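Local coordinates for glutathione S-transferase, N-terminal domain protein (Pseudomonas putida, PDB 4NAX) that binds one glutathione disulfide per subunit and probably acts as a glutathione-dependent transferase, at residues A[19-30]-A[71-79]; A[94-105]-A[177-185]. One frame throughout, in Å; residues are numbered along the deposited sequence. Where two conformers were deposited one is given.

Interaction 1 of 2, residues A[19-30]-A[71-79]. With GDS (oxidized glutathione disulfide), chain C.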
loop_
_atom_site.group_PDB
_atom_site.type_symbol
_atom_site.label_atom_id
_atom_site.label_comp_id
_atom_site.label_asym_id
_atom_site.label_seq_id
_atom_site.Cartn_x
_atom_site.Cartn_y
_atom_site.Cartn_z
ATOM N N GLU A 19 21.333 7.525 -19.528
ATOM C CA GLU A 19 20.465 6.680 -20.334
ATOM C C GLU A 19 19.843 5.537 -19.522
ATOM O O GLU A 19 19.007 4.800 -20.037
ATOM C CB GLU A 19 21.258 6.109 -21.519
ATOM C CG GLU A 19 22.228 4.951 -21.214
ATOM C CD GLU A 19 23.566 5.308 -20.536
ATOM O OE1 GLU A 19 24.376 4.367 -20.396
ATOM O OE2 GLU A 19 23.824 6.458 -20.138
ATOM N N ARG A 20 20.278 5.372 -18.268
ATOM C CA ARG A 20 19.778 4.308 -17.390
ATOM C C ARG A 20 18.816 4.836 -16.363
ATOM O O ARG A 20 18.988 5.925 -15.841
ATOM C CB ARG A 20 20.929 3.624 -16.638
ATOM C CG ARG A 20 21.903 2.931 -17.570
ATOM C CD ARG A 20 22.995 2.172 -16.828
ATOM N NE ARG A 20 23.921 1.675 -17.827
ATOM C CZ ARG A 20 25.168 1.284 -17.616
ATOM N NH1 ARG A 20 25.679 1.290 -16.399
ATOM N NH2 ARG A 20 25.906 0.879 -18.653
ATOM N N LEU A 21 17.838 3.996 -16.012
ATOM C CA LEU A 21 16.994 4.244 -14.847
ATOM C C LEU A 21 17.877 4.542 -13.630
ATOM O O LEU A 21 18.853 3.824 -13.353
ATOM C CB LEU A 21 16.100 3.038 -14.608
ATOM C CG LEU A 21 15.113 3.172 -13.441
ATOM C CD1 LEU A 21 13.852 2.383 -13.737
ATOM C CD2 LEU A 21 15.705 2.711 -12.113
ATOM N N GLN A 22 17.507 5.599 -12.916
ATOM C CA GLN A 22 18.191 6.051 -11.714
ATOM C C GLN A 22 17.398 5.601 -10.499
ATOM O O GLN A 22 16.198 5.854 -10.404
ATOM C CB GLN A 22 18.320 7.585 -11.715
ATOM C CG GLN A 22 18.984 8.153 -12.970
ATOM C CD GLN A 22 20.465 7.870 -13.030
ATOM O OE1 GLN A 22 21.217 8.260 -12.129
ATOM N NE2 GLN A 22 20.903 7.209 -14.079
ATOM N N LEU A 23 18.083 4.925 -9.582
ATOM C CA LEU A 23 17.504 4.454 -8.335
ATOM C C LEU A 23 18.104 5.210 -7.166
ATOM O O LEU A 23 19.322 5.285 -7.043
ATOM C CB LEU A 23 17.776 2.964 -8.147
ATOM C CG LEU A 23 17.358 2.356 -6.818
ATOM C CD1 LEU A 23 15.847 2.410 -6.604
ATOM C CD2 LEU A 23 17.864 0.927 -6.701
ATOM N N TYR A 24 17.249 5.756 -6.302
ATOM C CA TYR A 24 17.681 6.506 -5.113
ATOM C C TYR A 24 17.156 5.734 -3.917
ATOM O O TYR A 24 15.952 5.702 -3.677
ATOM C CB TYR A 24 17.164 7.943 -5.157
ATOM C CG TYR A 24 17.429 8.630 -6.490
ATOM C CD1 TYR A 24 18.646 9.255 -6.779
ATOM C CD2 TYR A 24 16.468 8.616 -7.489
ATOM C CE1 TYR A 24 18.867 9.859 -8.012
ATOM C CE2 TYR A 24 16.678 9.238 -8.708
ATOM C CZ TYR A 24 17.883 9.836 -8.979
ATOM O OH TYR A 24 18.066 10.451 -10.198
ATOM N N SER A 25 18.043 5.042 -3.200
ATOM C CA SER A 25 17.596 4.038 -2.275
ATOM C C SER A 25 18.630 3.766 -1.185
ATOM O O SER A 25 19.634 4.468 -1.060
ATOM C CB SER A 25 17.221 2.760 -3.066
ATOM O OG SER A 25 16.500 1.818 -2.269
ATOM N N LEU A 26 18.341 2.743 -0.395
ATOM C CA LEU A 26 19.152 2.301 0.729
ATOM C C LEU A 26 18.744 0.842 0.967
ATOM O O LEU A 26 17.564 0.519 0.773
ATOM C CB LEU A 26 18.855 3.172 1.948
ATOM C CG LEU A 26 19.766 2.989 3.155
ATOM C CD1 LEU A 26 21.178 3.452 2.834
ATOM C CD2 LEU A 26 19.179 3.760 4.320
ATOM N N PRO A 27 19.678 -0.053 1.393
ATOM C CA PRO A 27 19.285 -1.459 1.611
ATOM C C PRO A 27 18.451 -1.577 2.895
ATOM O O PRO A 27 18.966 -1.613 4.003
ATOM C CB PRO A 27 20.622 -2.201 1.709
ATOM C CG PRO A 27 21.624 -1.293 1.113
ATOM C CD PRO A 27 21.141 0.099 1.416
ATOM N N THR A 28 17.157 -1.540 2.708
ATOM C CA THR A 28 16.123 -1.609 3.716
ATOM C C THR A 28 15.028 -2.495 3.122
ATOM O O THR A 28 15.038 -2.761 1.929
ATOM C CB THR A 28 15.497 -0.241 3.934
ATOM O OG1 THR A 28 14.936 0.191 2.686
ATOM C CG2 THR A 28 16.488 0.800 4.409
ATOM N N PRO A 29 14.045 -2.927 3.918
ATOM C CA PRO A 29 13.071 -3.830 3.331
ATOM C C PRO A 29 12.307 -3.226 2.165
ATOM O O PRO A 29 11.916 -3.960 1.273
ATOM C CB PRO A 29 12.131 -4.165 4.509
ATOM C CG PRO A 29 12.420 -3.096 5.543
ATOM C CD PRO A 29 13.896 -2.844 5.375
ATOM N N ASN A 30 12.052 -1.920 2.190
ATOM C CA ASN A 30 11.404 -1.280 1.054
ATOM C C ASN A 30 12.329 -0.992 -0.116
ATOM O O ASN A 30 11.947 -1.163 -1.260
ATOM C CB ASN A 30 10.669 -0.033 1.504
ATOM C CG ASN A 30 9.552 -0.380 2.457
ATOM O OD1 ASN A 30 8.776 -1.309 2.198
ATOM N ND2 ASN A 30 9.462 0.331 3.559
ATOM N N ILE A 71 12.669 6.674 0.843
ATOM C CA ILE A 71 13.169 5.783 -0.188
ATOM C C ILE A 71 12.291 4.541 -0.230
ATOM O O ILE A 71 11.642 4.180 0.773
ATOM C CB ILE A 71 14.668 5.418 0.035
ATOM C CG1 ILE A 71 14.925 4.597 1.313
ATOM C CG2 ILE A 71 15.532 6.660 0.009
ATOM C CD1 ILE A 71 14.758 3.094 1.159
ATOM N N PRO A 72 12.290 3.812 -1.355
ATOM C CA PRO A 72 12.987 4.099 -2.611
ATOM C C PRO A 72 12.238 5.101 -3.500
ATOM O O PRO A 72 11.020 5.293 -3.376
ATOM C CB PRO A 72 13.039 2.743 -3.285
ATOM C CG PRO A 72 11.754 2.091 -2.859
ATOM C CD PRO A 72 11.569 2.533 -1.411
ATOM N N ALA A 73 12.978 5.663 -4.445
ATOM C CA ALA A 73 12.420 6.507 -5.504
ATOM C C ALA A 73 13.235 6.223 -6.752
ATOM O O ALA A 73 14.395 5.800 -6.669
ATOM C CB ALA A 73 12.464 7.966 -5.133
ATOM N N ILE A 74 12.625 6.454 -7.904
ATOM C CA ILE A 74 13.304 6.305 -9.180
ATOM C C ILE A 74 13.100 7.522 -10.075
ATOM O O ILE A 74 12.138 8.280 -9.924
ATOM C CB ILE A 74 12.873 5.039 -9.951
ATOM C CG1 ILE A 74 11.379 5.064 -10.314
ATOM C CG2 ILE A 74 13.225 3.787 -9.154
ATOM C CD1 ILE A 74 10.969 4.062 -11.369
ATOM N N LEU A 75 14.007 7.655 -11.035
ATOM C CA LEU A 75 13.845 8.584 -12.166
ATOM C C LEU A 75 14.238 7.792 -13.402
ATOM O O LEU A 75 15.412 7.472 -13.598
ATOM C CB LEU A 75 14.700 9.822 -11.987
ATOM C CG LEU A 75 14.611 10.857 -13.108
ATOM C CD1 LEU A 75 13.192 11.339 -13.342
ATOM C CD2 LEU A 75 15.539 12.010 -12.755
ATOM N N ASP A 76 13.245 7.406 -14.199
ATOM C CA ASP A 76 13.491 6.587 -15.389
ATOM C C ASP A 76 13.547 7.517 -16.595
ATOM O O ASP A 76 12.516 8.085 -16.970
ATOM C CB ASP A 76 12.374 5.587 -15.599
ATOM C CG ASP A 76 12.642 4.610 -16.729
ATOM O OD1 ASP A 76 13.711 4.727 -17.354
ATOM O OD2 ASP A 76 11.800 3.738 -16.989
ATOM N N PRO A 77 14.729 7.680 -17.220
ATOM C CA PRO A 77 14.780 8.550 -18.400
ATOM C C PRO A 77 13.917 8.010 -19.545
ATOM O O PRO A 77 13.455 8.800 -20.396
ATOM C CB PRO A 77 16.261 8.568 -18.781
ATOM C CG PRO A 77 16.832 7.322 -18.205
ATOM C CD PRO A 77 16.028 7.025 -16.968
ATOM N N ASN A 78 13.740 6.693 -19.578
ATOM C CA ASN A 78 12.984 6.010 -20.625
ATOM C C ASN A 78 11.576 5.666 -20.161
ATOM O O ASN A 78 11.137 4.531 -20.257
ATOM C CB ASN A 78 13.749 4.779 -21.092
ATOM C CG ASN A 78 15.210 5.090 -21.340
ATOM O OD1 ASN A 78 15.523 5.973 -22.131
ATOM N ND2 ASN A 78 16.109 4.405 -20.630
ATOM N N GLY A 79 10.879 6.683 -19.659
ATOM C CA GLY A 79 9.513 6.503 -19.206
ATOM C C GLY A 79 8.536 6.560 -20.363
ATOM O O GLY A 79 8.929 6.557 -21.536
HETATM N N1 GDS C . 10.230 7.286 10.416
HETATM C CA1 GDS C . 10.370 5.841 10.589
HETATM C C1 GDS C . 9.938 5.417 11.974
HETATM O OE1 GDS C . 9.603 4.220 12.140
HETATM O OE2 GDS C . 9.924 6.241 12.915
HETATM C CB1 GDS C . 11.833 5.444 10.356
HETATM C CG1 GDS C . 12.051 3.947 10.098
HETATM C CD1 GDS C . 11.422 3.512 8.799
HETATM O O1 GDS C . 11.273 4.300 7.884
HETATM N N2 GDS C . 11.042 2.241 8.748
HETATM C CA2 GDS C . 10.488 1.629 7.557
HETATM C C2 GDS C . 9.069 1.180 7.787
HETATM O O2 GDS C . 8.730 0.685 8.856
HETATM C CB2 GDS C . 11.333 0.422 7.148
HETATM S SG2 GDS C . 12.974 0.814 6.553
HETATM N N3 GDS C . 8.231 1.305 6.761
HETATM C CA3 GDS C . 6.832 0.924 6.849
HETATM C C3 GDS C . 6.236 0.426 5.550
HETATM O OE3 GDS C . 4.997 0.529 5.436
HETATM O OE4 GDS C . 6.993 -0.108 4.732
HETATM N N4 GDS C . 12.437 6.281 5.926
HETATM C CA4 GDS C . 13.032 7.594 6.045
HETATM C C4 GDS C . 12.372 8.461 7.081
HETATM O OE5 GDS C . 12.839 9.618 7.294
HETATM O OE6 GDS C . 11.407 7.976 7.726
HETATM C C5 GDS C . 12.360 5.675 4.749
HETATM O O5 GDS C . 12.752 6.212 3.719
HETATM C CA5 GDS C . 11.802 4.268 4.729
HETATM N N5 GDS C . 10.913 4.099 3.585
HETATM C CB5 GDS C . 12.976 3.291 4.650
HETATM S SG5 GDS C . 12.512 1.563 4.525
HETATM C CA6 GDS C . 6.610 3.352 1.336
HETATM C C6 GDS C . 7.176 2.470 0.265
HETATM O OE7 GDS C . 8.059 2.947 -0.489
HETATM O OE8 GDS C . 6.728 1.303 0.177
HETATM N N6 GDS C . 5.196 2.994 1.572
HETATM C CB6 GDS C . 7.421 3.204 2.624
HETATM C CG6 GDS C . 8.860 3.697 2.442
HETATM C CD6 GDS C . 9.635 3.735 3.731
HETATM O O6 GDS C . 9.127 3.416 4.812
#
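Y24 and A73 form a hydrogen-bonded antiparallel pair at the heart of the thioredoxin-fold sheet, where strands 21-25 and 73-76 run side by side at 165°. Y24 N donates almost straight to A73 O (2.9 Å, 169° at the hydrogen), A73 N donates back to Y24 O, and Q22 and L75 make the same reciprocal pair of backbone hydrogen bonds. The Y24 side chain runs the same way as L75 and meets it edge-on: L75 CB lies in the plane of the ring, 3.9 Å from Y24 CE2. The ring of H48 meets the same ring, the two planes nearly parallel. With an alanine at Y24, the L75 side chain is likely to face a gap and H48 to lose its aromatic partner. L21 spreads its two methyls over the opposing strand, CD1 on D76 CG (3.9 Å) and CD2 on I74 CG2 (4.0 Å). I71 precedes the cis-proline P72, the hallmark that lets this fold hold glutathione by its backbone. Because CG1 of I71 sits between its backbone N and carbonyl carbon (chi1 65°), CD1 can reach T28 tip to tip, 3.3 Å from OG1; the methyl only packs there, since T28 OG1 is hydrogen-bonded to G31 N. The adjoining peptide groups grip the disulfide ligand strand-fashion: I71 N donates to ligand O5 (2.9 Å), and ligand N5 to I71 O (2.9 Å).

Interaction 2 of 2, residues A[94-105]-A[177-185]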
loop_
_atom_site.group_PDB
_atom_site.type_symbol
_atom_site.label_atom_id
_atom_site.label_comp_id
_atom_site.label_asym_id
_atom_site.label_seq_id
_atom_site.Cartn_x
_atom_site.Cartn_y
_atom_site.Cartn_z
ATOM N N LEU A 94 7.290 -1.168 -8.189
ATOM C CA LEU A 94 7.212 -2.556 -8.602
ATOM C C LEU A 94 6.222 -2.750 -9.738
ATOM O O LEU A 94 6.502 -3.452 -10.715
ATOM C CB LEU A 94 6.829 -3.461 -7.438
ATOM C CG LEU A 94 7.881 -3.673 -6.353
ATOM C CD1 LEU A 94 7.313 -4.526 -5.222
ATOM C CD2 LEU A 94 9.138 -4.346 -6.908
ATOM N N GLN A 95 5.040 -2.163 -9.612
ATOM C CA GLN A 95 4.041 -2.314 -10.652
ATOM C C GLN A 95 4.517 -1.659 -11.955
ATOM O O GLN A 95 4.381 -2.240 -13.033
ATOM C CB GLN A 95 2.698 -1.750 -10.189
ATOM C CG GLN A 95 1.614 -1.920 -11.222
ATOM C CD GLN A 95 0.217 -1.608 -10.711
ATOM O OE1 GLN A 95 -0.004 -1.262 -9.557
ATOM N NE2 GLN A 95 -0.742 -1.760 -11.584
ATOM N N TYR A 96 5.067 -0.455 -11.859
ATOM C CA TYR A 96 5.637 0.225 -13.020
ATOM C C TYR A 96 6.679 -0.656 -13.749
ATOM O O TYR A 96 6.618 -0.850 -14.966
ATOM C CB TYR A 96 6.289 1.547 -12.609
ATOM C CG TYR A 96 7.077 2.182 -13.734
ATOM C CD1 TYR A 96 6.438 2.671 -14.862
ATOM C CD2 TYR A 96 8.465 2.260 -13.702
ATOM C CE1 TYR A 96 7.149 3.212 -15.918
ATOM C CE2 TYR A 96 9.178 2.817 -14.746
ATOM C CZ TYR A 96 8.517 3.295 -15.860
ATOM O OH TYR A 96 9.189 3.880 -16.910
ATOM N N LEU A 97 7.624 -1.202 -12.987
ATOM C CA LEU A 97 8.675 -2.008 -13.587
ATOM C C LEU A 97 8.163 -3.307 -14.170
ATOM O O LEU A 97 8.663 -3.753 -15.204
ATOM C CB LEU A 97 9.791 -2.287 -12.579
ATOM C CG LEU A 97 10.599 -1.071 -12.156
ATOM C CD1 LEU A 97 11.574 -1.458 -11.050
ATOM C CD2 LEU A 97 11.356 -0.438 -13.314
ATOM N N ALA A 98 7.176 -3.922 -13.529
ATOM C CA ALA A 98 6.577 -5.135 -14.061
ATOM C C ALA A 98 5.880 -4.859 -15.392
ATOM O O ALA A 98 5.976 -5.656 -16.332
ATOM C CB ALA A 98 5.592 -5.713 -13.075
ATOM N N GLU A 99 5.166 -3.742 -15.454
ATOM C CA GLU A 99 4.418 -3.384 -16.660
ATOM C C GLU A 99 5.346 -2.921 -17.791
ATOM O O GLU A 99 5.120 -3.228 -18.963
ATOM C CB GLU A 99 3.359 -2.321 -16.317
ATOM C CG GLU A 99 2.269 -2.958 -15.449
ATOM C CD GLU A 99 1.232 -2.016 -14.888
ATOM O OE1 GLU A 99 1.372 -0.779 -14.982
ATOM O OE2 GLU A 99 0.249 -2.540 -14.307
ATOM N N LYS A 100 6.417 -2.224 -17.428
ATOM C CA LYS A 100 7.419 -1.781 -18.378
ATOM C C LYS A 100 8.120 -2.965 -19.026
ATOM O O LYS A 100 8.334 -2.990 -20.235
ATOM C CB LYS A 100 8.453 -0.909 -17.665
ATOM C CG LYS A 100 9.605 -0.418 -18.526
ATOM C CD LYS A 100 10.641 0.301 -17.655
ATOM C CE LYS A 100 11.905 0.656 -18.399
ATOM N NZ LYS A 100 11.759 1.889 -19.193
ATOM N N SER A 101 8.480 -3.937 -18.204
ATOM C CA SER A 101 9.284 -5.086 -18.642
ATOM C C SER A 101 8.467 -6.269 -19.154
ATOM O O SER A 101 8.997 -7.171 -19.810
ATOM C CB SER A 101 10.145 -5.571 -17.481
ATOM O OG SER A 101 9.371 -6.128 -16.428
ATOM N N GLY A 102 7.189 -6.306 -18.803
ATOM C CA GLY A 102 6.377 -7.488 -19.058
ATOM C C GLY A 102 6.702 -8.698 -18.209
ATOM O O GLY A 102 6.271 -9.807 -18.525
ATOM N N GLN A 103 7.424 -8.493 -17.117
ATOM C CA GLN A 103 7.844 -9.575 -16.229
ATOM C C GLN A 103 7.259 -9.387 -14.832
ATOM O O GLN A 103 7.103 -8.262 -14.359
ATOM C CB GLN A 103 9.373 -9.566 -16.108
ATOM C CG GLN A 103 10.113 -9.835 -17.416
ATOM C CD GLN A 103 11.616 -9.862 -17.214
ATOM O OE1 GLN A 103 12.117 -10.587 -16.364
ATOM N NE2 GLN A 103 12.340 -9.068 -17.987
ATOM N N LEU A 104 6.966 -10.503 -14.177
ATOM C CA LEU A 104 6.652 -10.562 -12.749
ATOM C C LEU A 104 5.315 -9.954 -12.375
ATOM O O LEU A 104 5.042 -9.667 -11.204
ATOM C CB LEU A 104 7.810 -10.015 -11.908
ATOM C CG LEU A 104 9.111 -10.814 -12.104
ATOM C CD1 LEU A 104 10.279 -10.107 -11.466
ATOM C CD2 LEU A 104 9.037 -12.207 -11.522
ATOM N N LEU A 105 4.444 -9.843 -13.362
ATOM C CA LEU A 105 3.039 -9.516 -13.134
ATOM C C LEU A 105 2.300 -10.138 -14.310
ATOM O O LEU A 105 2.508 -9.750 -15.451
ATOM C CB LEU A 105 2.797 -8.011 -13.074
ATOM C CG LEU A 105 1.359 -7.527 -12.866
ATOM C CD1 LEU A 105 0.721 -8.130 -11.620
ATOM C CD2 LEU A 105 1.302 -5.998 -12.813
ATOM N N GLU A 177 2.536 -17.604 -10.611
ATOM C CA GLU A 177 3.952 -17.443 -10.922
ATOM C C GLU A 177 4.590 -16.475 -9.936
ATOM O O GLU A 177 3.925 -15.567 -9.413
ATOM C CB GLU A 177 4.153 -16.902 -12.344
ATOM C CG GLU A 177 3.772 -17.865 -13.459
ATOM C CD GLU A 177 2.275 -17.920 -13.701
ATOM O OE1 GLU A 177 1.732 -19.040 -13.762
ATOM O OE2 GLU A 177 1.639 -16.850 -13.816
ATOM N N TYR A 178 5.885 -16.665 -9.688
ATOM C CA TYR A 178 6.692 -15.704 -8.950
ATOM C C TYR A 178 6.395 -14.305 -9.469
ATOM O O TYR A 178 6.306 -14.079 -10.676
ATOM C CB TYR A 178 8.168 -16.042 -9.134
ATOM C CG TYR A 178 9.165 -15.107 -8.463
ATOM C CD1 TYR A 178 9.177 -14.941 -7.092
ATOM C CD2 TYR A 178 10.124 -14.438 -9.214
ATOM C CE1 TYR A 178 10.124 -14.138 -6.472
ATOM C CE2 TYR A 178 11.069 -13.635 -8.617
ATOM C CZ TYR A 178 11.071 -13.476 -7.239
ATOM O OH TYR A 178 12.027 -12.696 -6.614
ATOM N N SER A 179 6.210 -13.355 -8.560
ATOM C CA SER A 179 5.718 -12.041 -8.964
ATOM C C SER A 179 6.197 -10.944 -8.041
ATOM O O SER A 179 6.829 -11.183 -6.997
ATOM C CB SER A 179 4.187 -12.036 -8.933
ATOM O OG SER A 179 3.691 -11.942 -7.593
ATOM N N ILE A 180 5.841 -9.718 -8.425
ATOM C CA ILE A 180 6.076 -8.561 -7.576
ATOM C C ILE A 180 5.456 -8.680 -6.183
ATOM O O ILE A 180 5.927 -8.005 -5.255
ATOM C CB ILE A 180 5.637 -7.238 -8.252
ATOM C CG1 ILE A 180 4.150 -7.217 -8.617
ATOM C CG2 ILE A 180 6.539 -6.957 -9.444
ATOM C CD1 ILE A 180 3.701 -5.887 -9.209
ATOM N N ALA A 181 4.400 -9.483 -6.008
ATOM C CA ALA A 181 3.861 -9.675 -4.650
ATOM C C ALA A 181 4.885 -10.378 -3.752
ATOM O O ALA A 181 5.016 -10.041 -2.571
ATOM C CB ALA A 181 2.550 -10.453 -4.673
ATOM N N ASP A 182 5.579 -11.384 -4.277
ATOM C CA ASP A 182 6.622 -12.064 -3.504
ATOM C C ASP A 182 7.769 -11.122 -3.182
ATOM O O ASP A 182 8.284 -11.099 -2.063
ATOM C CB ASP A 182 7.140 -13.286 -4.236
ATOM C CG ASP A 182 6.019 -14.201 -4.670
ATOM O OD1 ASP A 182 5.332 -14.761 -3.797
ATOM O OD2 ASP A 182 5.810 -14.343 -5.881
ATOM N N ILE A 183 8.169 -10.352 -4.187
ATOM C CA ILE A 183 9.265 -9.407 -4.023
ATOM C C ILE A 183 8.919 -8.349 -2.964
ATOM O O ILE A 183 9.786 -7.910 -2.203
ATOM C CB ILE A 183 9.648 -8.788 -5.381
ATOM C CG1 ILE A 183 10.243 -9.893 -6.275
ATOM C CG2 ILE A 183 10.634 -7.637 -5.210
ATOM C CD1 ILE A 183 10.411 -9.483 -7.720
ATOM N N ALA A 184 7.654 -7.961 -2.880
ATOM C CA ALA A 184 7.243 -6.989 -1.874
ATOM C C ALA A 184 7.215 -7.581 -0.461
ATOM O O ALA A 184 7.547 -6.899 0.501
ATOM C CB ALA A 184 5.860 -6.440 -2.213
ATOM N N ILE A 185 6.787 -8.836 -0.338
ATOM C CA ILE A 185 6.532 -9.437 0.966
ATOM C C ILE A 185 7.771 -10.023 1.648
ATOM O O ILE A 185 8.024 -9.765 2.824
ATOM C CB ILE A 185 5.443 -10.526 0.824
ATOM C CG1 ILE A 185 4.085 -9.881 0.547
ATOM C CG2 ILE A 185 5.400 -11.433 2.039
ATOM C CD1 ILE A 185 3.031 -10.836 0.044
#
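I180 carries CG1 between its backbone N and carbonyl carbon (chi1 59°), which turns CG2 toward helix 94-101 and L104; L104, with CG anti to its own carbonyl carbon (chi1 -61°), directs its methyls to Y178 and I183. The contact joins the thioredoxin-like N-terminal domain to the all-helical C-terminal domain of the glutathione transferase fold, and lies at the start of helix 180-193, whose N-terminus carries a capping box with S179 as N-cap. I180 CG2 packs at 4.0 Å from both L94 CB and A98 CB, while its CD1 lies 3.9 Å from Q95 CA, so one side chain spans about a turn of the facing helix. The axes of helix segments 94-101 and 180-185 lie at 149°, roughly antiparallel. M37 of helix 31-41 touches L94, L104 and I180 and closes this apolar cluster. The L104 methyls divide their work: CD2 comes to 3.4 Å from Y178 CD2, approaching the ring obliquely, and CD1 touches I183 CD1 (3.8 Å) with the two side chains at about a right angle. The backbone of L104 also bonds across the contact, its O accepting from I180 N (2.9 Å) in the carbonyl plane. The next amide, A181 N, is taken by S179 OG (3.0 Å). Completing the box, S179 N donates to D182 OD2 (2.9 Å) on the anti lone pair of that oxygen, and D182 OD1 accepts from M174 N.

How the interactions relate
The centres of the two interactions lie 15 Å apart, and helix 90-101 connects them. One side of that helix meets interaction 1 at the end of strand 73-76 remote from the ligand: D76 OD2 takes a probable hydrogen bond from Y96 OH (2.6 Å) and a salt bridge from K100 NZ (2.9 Å). Other residues of the helix face segment 177-185, so the sheet is linked through it to the C-terminal domain. The glutathione disulfide touches interaction 1 directly, whereas L94 of interaction 2 keeps its side chain about 8 Å from it. S90, at the start of the same helix, and R152 of the second subunit also hydrogen-bond the ligand.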